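Local coordinates for protein effector EagT6 (Pseudomonas aeruginosa, PDB 1TU1) that plays an essential role in loading the toxin Tse6 onto VgrG1a and so in delivering it to target cells, at residues A54-R59 with P111-T116; N63-K66 with G70-L73; H74-I79 with A85-D90; M101-F106 with P130-A135. All coordinates share one frame; numbering follows the deposited sequence. Where two conformers were deposited one is given.

Contact 1: residues A54-R59 with P111-T116; sequences ADYVAR and PAVLIT
Y56 on helix 53-67 and V113 at the start of strand 113-120 mark the closest approach of the two backbones, with their CA atoms 9.4 Å apart, and side chains fill the gap between them. The phenol of Y56 does most of the reaching. Its CG is anti to the backbone N (chi1 164°), which sends the ring down off the helix toward the sheet, while V113 comes up to meet it from the opposite direction. Both methyls of V113 take part. CG2 sits over one face of the ring, 4.1 Å from the centroid of the Y56 ring and only 15° off its normal, a CH-pi contact, although displaced toward the rim. CG1 reaches the same rim, with V113 CG1 3.9 Å from Y56 CE2. Two residues along the strand, I115 offers the far end of its chain, and its CD1 lies 3.6 Å from Y56 OH. That hydroxyl is hydrogen-bonded to OD2 of D45, which in turn shares a backbone bond with V113. F106 also packs against the phenol. Between the two segments the contact is thus packing of aliphatic groups on the phenol, with no polar pair. The V113 and I115 methyls pack the ring, and the bond to D45, on the neighbouring strand 38-45, gives its buried hydroxyl a partner.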
loop_
_atom_site.group_PDB
_atom_site.type_symbol
_atom_site.label_atom_id
_atom_site.label_comp_id
_atom_site.label_asym_id
_atom_site.label_seq_id
_atom_site.Cartn_x
_atom_site.Cartn_y
_atom_site.Cartn_z
ATOM N N ALA A 54 21.313 7.925 11.297
ATOM C CA ALA A 54 21.614 7.255 12.560
ATOM C C ALA A 54 20.714 7.712 13.666
ATOM O O ALA A 54 20.270 6.879 14.462
ATOM C CB ALA A 54 23.082 7.454 12.956
ATOM N N ASP A 55 20.436 9.013 13.732
ATOM C CA ASP A 55 19.522 9.566 14.722
ATOM C C ASP A 55 18.080 9.114 14.467
ATOM O O ASP A 55 17.331 8.849 15.415
ATOM C CB ASP A 55 19.524 11.089 14.707
ATOM C CG ASP A 55 20.847 11.702 15.193
ATOM O OD1 ASP A 55 21.785 10.954 15.584
ATOM O OD2 ASP A 55 21.005 12.939 15.156
ATOM N N TYR A 56 17.685 9.065 13.197
ATOM C CA TYR A 56 16.344 8.571 12.835
ATOM C C TYR A 56 16.159 7.140 13.351
ATOM O O TYR A 56 15.157 6.842 14.000
ATOM C CB TYR A 56 16.090 8.651 11.301
ATOM C CG TYR A 56 14.904 7.794 10.904
ATOM C CD1 TYR A 56 13.609 8.297 10.961
ATOM C CD2 TYR A 56 15.079 6.468 10.542
ATOM C CE1 TYR A 56 12.505 7.479 10.653
ATOM C CE2 TYR A 56 14.003 5.650 10.228
ATOM C CZ TYR A 56 12.724 6.154 10.288
ATOM O OH TYR A 56 11.671 5.334 9.989
ATOM N N VAL A 57 17.134 6.270 13.087
ATOM C CA VAL A 57 17.063 4.879 13.510
ATOM C C VAL A 57 17.048 4.773 15.046
ATOM O O VAL A 57 16.292 3.966 15.619
ATOM C CB VAL A 57 18.182 4.018 12.890
ATOM C CG1 VAL A 57 18.147 2.603 13.433
ATOM C CG2 VAL A 57 18.054 3.970 11.362
ATOM N N ALA A 58 17.837 5.626 15.714
ATOM C CA ALA A 58 17.882 5.621 17.172
ATOM C C ALA A 58 16.504 5.957 17.713
ATOM O O ALA A 58 16.080 5.358 18.703
ATOM C CB ALA A 58 18.937 6.607 17.711
ATOM N N ARG A 59 15.811 6.896 17.068
ATOM C CA ARG A 59 14.475 7.313 17.485
ATOM C C ARG A 59 13.470 6.159 17.331
ATOM O O ARG A 59 12.622 5.964 18.197
ATOM C CB ARG A 59 13.997 8.563 16.730
ATOM C CG ARG A 59 12.563 9.016 17.081
ATOM C CD ARG A 59 12.125 10.346 16.493
ATOM N NE ARG A 59 12.282 10.414 15.037
ATOM C CZ ARG A 59 11.354 10.065 14.127
ATOM N NH1 ARG A 59 10.147 9.631 14.473
ATOM N NH2 ARG A 59 11.647 10.176 12.846
ATOM N N PRO A 111 12.273 10.872 -0.803
ATOM C CA PRO A 111 11.889 11.674 0.356
ATOM C C PRO A 111 11.481 10.921 1.614
ATOM O O PRO A 111 11.114 11.573 2.597
ATOM C CB PRO A 111 10.669 12.425 -0.189
ATOM C CG PRO A 111 10.018 11.371 -1.067
ATOM C CD PRO A 111 11.143 10.679 -1.728
ATOM N N ALA A 112 11.516 9.587 1.593
ATOM C CA ALA A 112 10.996 8.773 2.700
ATOM C C ALA A 112 11.817 7.514 2.892
ATOM O O ALA A 112 12.281 6.883 1.913
ATOM C CB ALA A 112 9.528 8.425 2.489
ATOM N N VAL A 113 12.057 7.196 4.162
ATOM C CA VAL A 113 12.748 5.979 4.535
ATOM C C VAL A 113 11.868 4.806 4.069
ATOM O O VAL A 113 10.667 4.843 4.283
ATOM C CB VAL A 113 12.994 5.916 6.049
ATOM C CG1 VAL A 113 13.550 4.572 6.490
ATOM C CG2 VAL A 113 13.970 7.045 6.487
ATOM N N LEU A 114 12.462 3.832 3.392
ATOM C CA LEU A 114 11.754 2.612 2.983
ATOM C C LEU A 114 11.986 1.525 4.042
ATOM O O LEU A 114 13.132 1.187 4.363
ATOM C CB LEU A 114 12.234 2.144 1.623
ATOM C CG LEU A 114 11.407 1.024 0.946
ATOM C CD1 LEU A 114 10.046 1.566 0.526
ATOM C CD2 LEU A 114 12.154 0.463 -0.225
ATOM N N ILE A 115 10.890 0.987 4.574
ATOM C CA ILE A 115 10.912 0.036 5.679
ATOM C C ILE A 115 10.319 -1.279 5.220
ATOM O O ILE A 115 9.220 -1.291 4.640
ATOM C CB ILE A 115 10.127 0.577 6.844
ATOM C CG1 ILE A 115 10.749 1.891 7.319
ATOM C CG2 ILE A 115 10.100 -0.448 8.031
ATOM C CD1 ILE A 115 10.008 2.594 8.424
ATOM N N THR A 116 11.040 -2.381 5.432
ATOM C CA THR A 116 10.452 -3.724 5.194
ATOM C C THR A 116 10.375 -4.448 6.521
ATOM O O THR A 116 11.271 -4.312 7.380
ATOM C CB THR A 116 11.261 -4.553 4.197
ATOM O OG1 THR A 116 12.514 -4.949 4.787
ATOM C CG2 THR A 116 11.623 -3.744 2.950
#

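Contact 2: residues N63-K66 with G70-L73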
loop_
_atom_site.group_PDB
_atom_site.type_symbol
_atom_site.label_atom_id
_atom_site.label_comp_id
_atom_site.label_asym_id
_atom_site.label_seq_id
_atom_site.Cartn_x
_atom_site.Cartn_y
_atom_site.Cartn_z
ATOM N N ASN A 63 11.319 4.613 20.254
ATOM C CA ASN A 63 9.871 4.472 20.138
ATOM C C ASN A 63 9.429 3.044 20.436
ATOM O O ASN A 63 8.405 2.847 21.066
ATOM C CB ASN A 63 9.381 4.855 18.745
ATOM C CG ASN A 63 9.448 6.333 18.494
ATOM O OD1 ASN A 63 9.577 7.144 19.425
ATOM N ND2 ASN A 63 9.346 6.704 17.224
ATOM N N ALA A 64 10.204 2.058 19.988
ATOM C CA ALA A 64 9.838 0.656 20.160
ATOM C C ALA A 64 9.963 0.232 21.627
ATOM O O ALA A 64 9.118 -0.497 22.149
ATOM C CB ALA A 64 10.689 -0.219 19.289
ATOM N N GLU A 65 11.020 0.708 22.280
ATOM C CA GLU A 65 11.266 0.439 23.693
ATOM C C GLU A 65 10.152 1.034 24.537
ATOM O O GLU A 65 9.705 0.402 25.499
ATOM C CB GLU A 65 12.641 0.999 24.129
ATOM C CG GLU A 65 13.841 0.198 23.602
ATOM C CD GLU A 65 15.190 0.940 23.649
ATOM O OE1 GLU A 65 15.253 2.108 24.090
ATOM O OE2 GLU A 65 16.210 0.343 23.233
ATOM N N LYS A 66 9.678 2.227 24.168
ATOM C CA LYS A 66 8.719 2.970 24.993
ATOM C C LYS A 66 7.250 2.598 24.713
ATOM O O LYS A 66 6.395 2.746 25.589
ATOM C CB LYS A 66 8.897 4.489 24.842
ATOM C CG LYS A 66 10.318 5.086 25.082
ATOM C CD LYS A 66 11.316 4.223 25.896
ATOM C CE LYS A 66 12.746 4.450 25.405
ATOM N NZ LYS A 66 13.777 3.691 26.165
ATOM N N GLY A 70 6.721 -5.532 26.223
ATOM C CA GLY A 70 7.566 -6.709 26.105
ATOM C C GLY A 70 8.677 -6.574 25.080
ATOM O O GLY A 70 9.297 -7.566 24.717
ATOM N N PHE A 71 8.944 -5.353 24.619
ATOM C CA PHE A 71 9.952 -5.151 23.579
ATOM C C PHE A 71 11.308 -5.708 24.025
ATOM O O PHE A 71 11.729 -5.478 25.157
ATOM C CB PHE A 71 10.099 -3.672 23.217
ATOM C CG PHE A 71 11.238 -3.399 22.276
ATOM C CD1 PHE A 71 11.076 -3.551 20.906
ATOM C CD2 PHE A 71 12.480 -3.002 22.757
ATOM C CE1 PHE A 71 12.127 -3.307 20.033
ATOM C CE2 PHE A 71 13.540 -2.761 21.872
ATOM C CZ PHE A 71 13.357 -2.918 20.517
ATOM N N LYS A 72 11.968 -6.439 23.132
ATOM C CA LYS A 72 13.304 -6.957 23.368
ATOM C C LYS A 72 14.098 -7.063 22.064
ATOM O O LYS A 72 13.723 -7.795 21.142
ATOM C CB LYS A 72 13.224 -8.320 24.049
ATOM C CG LYS A 72 14.555 -8.865 24.571
ATOM C CD LYS A 72 14.325 -10.217 25.266
ATOM C CE LYS A 72 15.440 -10.587 26.245
ATOM N NZ LYS A 72 15.053 -11.772 27.088
ATOM N N LEU A 73 15.212 -6.337 21.999
ATOM C CA LEU A 73 16.068 -6.348 20.814
ATOM C C LEU A 73 16.974 -7.569 20.814
ATOM O O LEU A 73 17.804 -7.710 21.700
ATOM C CB LEU A 73 16.926 -5.066 20.744
ATOM C CG LEU A 73 17.921 -5.010 19.576
ATOM C CD1 LEU A 73 17.191 -4.787 18.247
ATOM C CD2 LEU A 73 18.989 -3.937 19.782
#
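F71 lays its ring against the last turn of helix 53-67, one face turned to the peptide that joins A64 to E65. A64 C and E65 N both lie above this face of the phenyl, and both are offset toward the rim. From that same side two side chains approach opposite rims of the ring. At one, A64 CB comes to 3.5 Å from F71 CE1; at the other, E65 CG comes to 3.4 Å from F71 CE2, so a methyl and a methylene meet the two CE carbons. Nearer the root, F71 CB rests 3.5 Å from A64 O. The ring gets there because CG is anti to the backbone N (chi1 173°), extending it from the turn back toward the helix. E65 meets it at a slant: only its aliphatic part touches, and the chain then runs on, extended, until its carboxylate plane stands 63° from the plane of the phenyl. The contact is therefore van der Waals packing, at the protein surface, between a ring and the aliphatic and peptide atoms of a helix. Just before F71, G70 has positive phi, as the chain turns from the helix into strand 72-81. Y91 of strand 84-95 also meets the F71 ring, with planes at about 50°, and this places F71 between the end of helix 53-67 and the neighbouring strand of the sheet.

Contact 3: residues H74-I79 with A85-D90; sequences HKRWDI and AAVLLD
With W77 CG anti to its carbonyl carbon (chi1 -38°) and L88 CG anti to its backbone N (chi1 168°), the ends of these paired side chains are brought together. L88 CD2 stands over one face of the five-membered ring of W77, 3.9 Å from its centroid, in a CH-pi contact, and L88 CG lies 3.7 Å from W77 CD1. K75 extends along the same side of the sheet, so that its NZ sits above the other face of the indole, toward the rim. D90, on the same side of the sheet, meets the edge of the indole. W77 NE1 donates to D90 OD2 at 3.2 Å, approaching from above the carboxylate, 57° out of its plane, while D90 OD1 is taken in a salt bridge by R103 of the next strand. On the other side of the sheet R76 runs out extended beside L89, with R76 CB 3.7 Å from L89 CD2. Its guanidinium then lies with one face over V87 CG1 and grips D78 OD1 side-on through NE and NH2, each 3.1 Å from that oxygen. V87 CG2 packs against the same D78 OD1, at 3.4 Å. Between the two faces the backbones alternate between hydrogen-bonded and non-hydrogen-bonded antiparallel pairs, from I79 with A86 to K75 with D90. There the regularity breaks: D90 O accepts from both H74 N and K75 N. This is a classic beta bulge, set in the beta hairpin of strands 72-81 and 84-95.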
loop_
_atom_site.group_PDB
_atom_site.type_symbol
_atom_site.label_atom_id
_atom_site.label_comp_id
_atom_site.label_asym_id
_atom_site.label_seq_id
_atom_site.Cartn_x
_atom_site.Cartn_y
_atom_site.Cartn_z
ATOM N N HIS A 74 16.830 -8.439 19.819
ATOM C CA HIS A 74 17.764 -9.549 19.649
ATOM C C HIS A 74 19.078 -9.062 19.052
ATOM O O HIS A 74 20.140 -9.304 19.626
ATOM C CB HIS A 74 17.208 -10.646 18.740
ATOM C CG HIS A 74 16.068 -11.418 19.335
ATOM N ND1 HIS A 74 15.189 -10.869 20.245
ATOM C CD2 HIS A 74 15.642 -12.686 19.118
ATOM C CE1 HIS A 74 14.281 -11.771 20.577
ATOM N NE2 HIS A 74 14.531 -12.881 19.905
ATOM N N LYS A 75 19.004 -8.393 17.897
ATOM C CA LYS A 75 20.206 -8.000 17.169
ATOM C C LYS A 75 19.986 -6.824 16.203
ATOM O O LYS A 75 18.968 -6.761 15.493
ATOM C CB LYS A 75 20.776 -9.186 16.387
ATOM C CG LYS A 75 22.201 -8.937 15.910
ATOM C CD LYS A 75 22.856 -10.166 15.318
ATOM C CE LYS A 75 24.174 -9.807 14.647
ATOM N NZ LYS A 75 24.685 -10.902 13.785
ATOM N N ARG A 76 20.975 -5.929 16.172
ATOM C CA ARG A 76 21.015 -4.820 15.236
ATOM C C ARG A 76 22.177 -4.993 14.270
ATOM O O ARG A 76 23.282 -5.380 14.664
ATOM C CB ARG A 76 21.134 -3.504 15.982
ATOM C CG ARG A 76 21.521 -2.350 15.088
ATOM C CD ARG A 76 21.558 -1.032 15.767
ATOM N NE ARG A 76 22.065 -0.044 14.831
ATOM C CZ ARG A 76 21.838 1.253 14.914
ATOM N NH1 ARG A 76 21.158 1.765 15.929
ATOM N NH2 ARG A 76 22.340 2.058 13.985
ATOM N N TRP A 77 21.921 -4.728 12.993
ATOM C CA TRP A 77 22.924 -4.856 11.953
ATOM C C TRP A 77 22.919 -3.584 11.105
ATOM O O TRP A 77 21.882 -3.216 10.544
ATOM C CB TRP A 77 22.649 -6.023 11.011
ATOM C CG TRP A 77 22.095 -7.302 11.578
ATOM C CD1 TRP A 77 20.989 -7.463 12.373
ATOM C CD2 TRP A 77 22.590 -8.620 11.314
ATOM N NE1 TRP A 77 20.793 -8.794 12.648
ATOM C CE2 TRP A 77 21.756 -9.530 12.002
ATOM C CE3 TRP A 77 23.666 -9.126 10.569
ATOM C CZ2 TRP A 77 21.966 -10.918 11.976
ATOM C CZ3 TRP A 77 23.875 -10.506 10.538
ATOM C CH2 TRP A 77 23.021 -11.387 11.242
ATOM N N ASP A 78 24.076 -2.936 11.004
ATOM C CA ASP A 78 24.273 -1.793 10.120
ATOM C C ASP A 78 24.812 -2.315 8.816
ATOM O O ASP A 78 25.887 -2.909 8.778
ATOM C CB ASP A 78 25.263 -0.798 10.711
ATOM C CG ASP A 78 24.724 -0.101 11.921
ATOM O OD1 ASP A 78 23.495 -0.052 12.089
ATOM O OD2 ASP A 78 25.456 0.451 12.769
ATOM N N ILE A 79 24.052 -2.107 7.744
ATOM C CA ILE A 79 24.388 -2.670 6.460
ATOM C C ILE A 79 24.240 -1.663 5.336
ATOM O O ILE A 79 23.655 -0.597 5.490
ATOM C CB ILE A 79 23.525 -3.942 6.181
ATOM C CG1 ILE A 79 22.043 -3.604 6.070
ATOM C CG2 ILE A 79 23.692 -4.968 7.306
ATOM C CD1 ILE A 79 21.192 -4.810 5.740
ATOM N N ALA A 85 22.397 3.451 2.991
ATOM C CA ALA A 85 22.497 3.088 4.392
ATOM C C ALA A 85 21.218 2.369 4.866
ATOM O O ALA A 85 20.095 2.803 4.593
ATOM C CB ALA A 85 22.732 4.326 5.243
ATOM N N ALA A 86 21.410 1.307 5.630
ATOM C CA ALA A 86 20.303 0.533 6.132
ATOM C C ALA A 86 20.618 -0.035 7.509
ATOM O O ALA A 86 21.771 -0.248 7.849
ATOM C CB ALA A 86 19.998 -0.585 5.143
ATOM N N VAL A 87 19.583 -0.249 8.302
ATOM C CA VAL A 87 19.708 -0.943 9.575
ATOM C C VAL A 87 18.657 -2.062 9.636
ATOM O O VAL A 87 17.469 -1.807 9.401
ATOM C CB VAL A 87 19.510 0.010 10.745
ATOM C CG1 VAL A 87 19.530 -0.747 12.102
ATOM C CG2 VAL A 87 20.575 1.114 10.733
ATOM N N LEU A 88 19.107 -3.283 9.930
ATOM C CA LEU A 88 18.227 -4.401 10.302
ATOM C C LEU A 88 18.128 -4.537 11.814
ATOM O O LEU A 88 19.165 -4.623 12.526
ATOM C CB LEU A 88 18.712 -5.713 9.672
ATOM C CG LEU A 88 18.087 -7.033 10.168
ATOM C CD1 LEU A 88 16.596 -7.063 9.922
ATOM C CD2 LEU A 88 18.719 -8.200 9.459
ATOM N N LEU A 89 16.894 -4.541 12.312
ATOM C CA LEU A 89 16.603 -4.788 13.707
ATOM C C LEU A 89 15.763 -6.045 13.839
ATOM O O LEU A 89 14.613 -6.072 13.357
ATOM C CB LEU A 89 15.798 -3.656 14.308
ATOM C CG LEU A 89 16.428 -2.272 14.343
ATOM C CD1 LEU A 89 15.404 -1.331 14.897
ATOM C CD2 LEU A 89 17.715 -2.266 15.200
ATOM N N ASP A 90 16.333 -7.070 14.479
ATOM C CA ASP A 90 15.602 -8.270 14.867
ATOM C C ASP A 90 15.131 -8.083 16.276
ATOM O O ASP A 90 15.936 -7.898 17.190
ATOM C CB ASP A 90 16.485 -9.497 14.783
ATOM C CG ASP A 90 16.915 -9.785 13.383
ATOM O OD1 ASP A 90 16.170 -9.406 12.446
ATOM O OD2 ASP A 90 17.981 -10.359 13.097
#

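Contact 4: residues M101-F106 with P130-A135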
loop_
_atom_site.group_PDB
_atom_site.type_symbol
_atom_site.label_atom_id
_atom_site.label_comp_id
_atom_site.label_asym_id
_atom_site.label_seq_id
_atom_site.Cartn_x
_atom_site.Cartn_y
_atom_site.Cartn_z
ATOM N N MET A 101 7.867 -12.181 16.514
ATOM C CA MET A 101 9.225 -11.958 16.055
ATOM C C MET A 101 9.211 -11.102 14.786
ATOM O O MET A 101 8.551 -11.442 13.799
ATOM C CB MET A 101 9.883 -13.300 15.760
ATOM C CG MET A 101 11.392 -13.280 15.599
ATOM S SD MET A 101 12.293 -12.502 16.985
ATOM C CE MET A 101 13.759 -11.949 16.051
ATOM N N LEU A 102 9.963 -10.002 14.824
ATOM C CA LEU A 102 10.095 -9.079 13.703
ATOM C C LEU A 102 11.527 -9.009 13.181
ATOM O O LEU A 102 12.489 -8.996 13.956
ATOM C CB LEU A 102 9.649 -7.694 14.144
ATOM C CG LEU A 102 8.163 -7.409 13.909
ATOM C CD1 LEU A 102 7.259 -8.283 14.793
ATOM C CD2 LEU A 102 7.887 -5.964 14.164
ATOM N N ARG A 103 11.666 -8.982 11.863
ATOM C CA ARG A 103 12.908 -8.608 11.212
ATOM C C ARG A 103 12.581 -7.400 10.329
ATOM O O ARG A 103 11.918 -7.543 9.284
ATOM C CB ARG A 103 13.460 -9.768 10.403
ATOM C CG ARG A 103 13.573 -11.075 11.230
ATOM C CD ARG A 103 14.589 -12.056 10.705
ATOM N NE ARG A 103 15.960 -11.644 10.970
ATOM C CZ ARG A 103 17.033 -12.329 10.585
ATOM N NH1 ARG A 103 16.912 -13.438 9.876
ATOM N NH2 ARG A 103 18.250 -11.879 10.862
ATOM N N GLN A 104 13.022 -6.229 10.784
ATOM C CA GLN A 104 12.626 -4.928 10.255
ATOM C C GLN A 104 13.839 -4.170 9.696
ATOM O O GLN A 104 14.798 -3.899 10.421
ATOM C CB GLN A 104 11.952 -4.127 11.359
ATOM C CG GLN A 104 11.203 -2.899 10.899
ATOM C CD GLN A 104 10.248 -2.375 11.939
ATOM O OE1 GLN A 104 10.653 -2.018 13.047
ATOM N NE2 GLN A 104 8.959 -2.350 11.599
ATOM N N VAL A 105 13.828 -3.882 8.401
ATOM C CA VAL A 105 14.936 -3.192 7.750
ATOM C C VAL A 105 14.526 -1.747 7.419
ATOM O O VAL A 105 13.478 -1.498 6.808
ATOM C CB VAL A 105 15.366 -3.902 6.493
ATOM C CG1 VAL A 105 16.552 -3.168 5.806
ATOM C CG2 VAL A 105 15.751 -5.379 6.784
ATOM N N PHE A 106 15.344 -0.797 7.845
ATOM C CA PHE A 106 15.126 0.600 7.516
ATOM C C PHE A 106 16.142 0.956 6.474
ATOM O O PHE A 106 17.347 0.739 6.685
ATOM C CB PHE A 106 15.319 1.459 8.751
ATOM C CG PHE A 106 14.379 1.151 9.857
ATOM C CD1 PHE A 106 13.248 1.926 10.045
ATOM C CD2 PHE A 106 14.612 0.088 10.722
ATOM C CE1 PHE A 106 12.363 1.667 11.087
ATOM C CE2 PHE A 106 13.724 -0.182 11.786
ATOM C CZ PHE A 106 12.596 0.603 11.961
ATOM N N PRO A 130 14.605 -18.185 5.148
ATOM C CA PRO A 130 15.207 -18.345 3.823
ATOM C C PRO A 130 14.540 -17.522 2.713
ATOM O O PRO A 130 15.243 -16.872 1.921
ATOM C CB PRO A 130 15.054 -19.848 3.557
ATOM C CG PRO A 130 15.036 -20.448 4.916
ATOM C CD PRO A 130 14.262 -19.491 5.740
ATOM N N ALA A 131 13.210 -17.571 2.634
ATOM C CA ALA A 131 12.483 -16.851 1.595
ATOM C C ALA A 131 12.576 -15.333 1.831
ATOM O O ALA A 131 12.771 -14.593 0.899
ATOM C CB ALA A 131 11.027 -17.283 1.561
ATOM N N TRP A 132 12.420 -14.906 3.076
ATOM C CA TRP A 132 12.595 -13.500 3.436
ATOM C C TRP A 132 13.984 -12.976 2.995
ATOM O O TRP A 132 14.089 -11.973 2.278
ATOM C CB TRP A 132 12.427 -13.332 4.925
ATOM C CG TRP A 132 12.798 -11.983 5.395
ATOM C CD1 TRP A 132 12.101 -10.826 5.206
ATOM C CD2 TRP A 132 13.982 -11.631 6.113
ATOM N NE1 TRP A 132 12.770 -9.778 5.790
ATOM C CE2 TRP A 132 13.928 -10.243 6.358
ATOM C CE3 TRP A 132 15.091 -12.357 6.589
ATOM C CZ2 TRP A 132 14.940 -9.557 7.046
ATOM C CZ3 TRP A 132 16.101 -11.670 7.282
ATOM C CH2 TRP A 132 16.019 -10.286 7.493
ATOM N N LYS A 133 15.024 -13.704 3.405
ATOM C CA LYS A 133 16.427 -13.342 3.141
ATOM C C LYS A 133 16.637 -13.151 1.662
ATOM O O LYS A 133 17.154 -12.112 1.229
ATOM C CB LYS A 133 17.401 -14.403 3.672
ATOM C CG LYS A 133 18.886 -14.013 3.527
ATOM C CD LYS A 133 19.805 -15.072 4.158
ATOM C CE LYS A 133 21.097 -15.306 3.373
ATOM N NZ LYS A 133 21.738 -16.569 3.830
ATOM N N GLN A 134 16.219 -14.151 0.883
ATOM C CA GLN A 134 16.408 -14.142 -0.547
ATOM C C GLN A 134 15.734 -12.918 -1.183
ATOM O O GLN A 134 16.317 -12.257 -2.052
ATOM C CB GLN A 134 15.840 -15.427 -1.176
ATOM C CG GLN A 134 15.828 -15.440 -2.705
ATOM C CD GLN A 134 17.232 -15.347 -3.321
ATOM O OE1 GLN A 134 18.218 -15.714 -2.675
ATOM N NE2 GLN A 134 17.319 -14.853 -4.557
ATOM N N ALA A 135 14.478 -12.682 -0.810
ATOM C CA ALA A 135 13.710 -11.559 -1.335
ATOM C C ALA A 135 14.471 -10.251 -1.092
ATOM O O ALA A 135 14.662 -9.449 -2.017
ATOM C CB ALA A 135 12.356 -11.486 -0.653
HETATM O O HOH W 1 12.525 -7.064 6.669
#
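R103 crosses the indole of W132 at about a right angle, and its chain can be followed over the benzene part of the ring. CB starts above one face, 3.7 Å from W132 CZ2. Past CG, CD moves further across, 4.1 Å from the centroid of the six-membered ring of W132, in a CH-pi contact. A bend at chi3 (74°) then keeps the head group over the ring's outer edge: NE is 3.7 Å from W132 CH2, CZ 3.5 Å from W132 CZ3, and NH1 3.2 Å from that same CZ3. The guanidinium is tilted 34° against the indole plane. Its polar ends are engaged too, NE by D90 and NH1 in a salt bridge with E129, on W132's own helix. V105 CG2 meets the indole at its edge. At the pyrrole nitrogen a water links the two elements, accepting from W132 NE1 at 2.9 Å and donating to R103 O at 2.7 Å. W19 of the second subunit packs on A131 and A135 of the helix. Helix 125-137 thus covers the face of the antiparallel sheet away from helix 53-67, an arrangement consistent with the alpha-beta-alpha sandwich of the Mog1p/PsbP clan.

All four contacts gather on one six-stranded antiparallel sheet. Contacts 1 and 2 share helix 53-67, on one face, with centres about 16 Å apart; contact 4 brings helix 125-137 to the other face, on the opposite side of the chain's centre from contact 1. Contact 3, the hairpin at one edge of the sheet within this chain, lies about 11 Å from the centres of contacts 1 and 4 and touches both. Along the chain, contacts 2 and 3 follow one another inside the loop closed by contact 1, whereas contacts 1 and 4 alternate their segments. Two helices from distant parts of the sequence are thereby fixed to a common sheet in each subunit of the dimer.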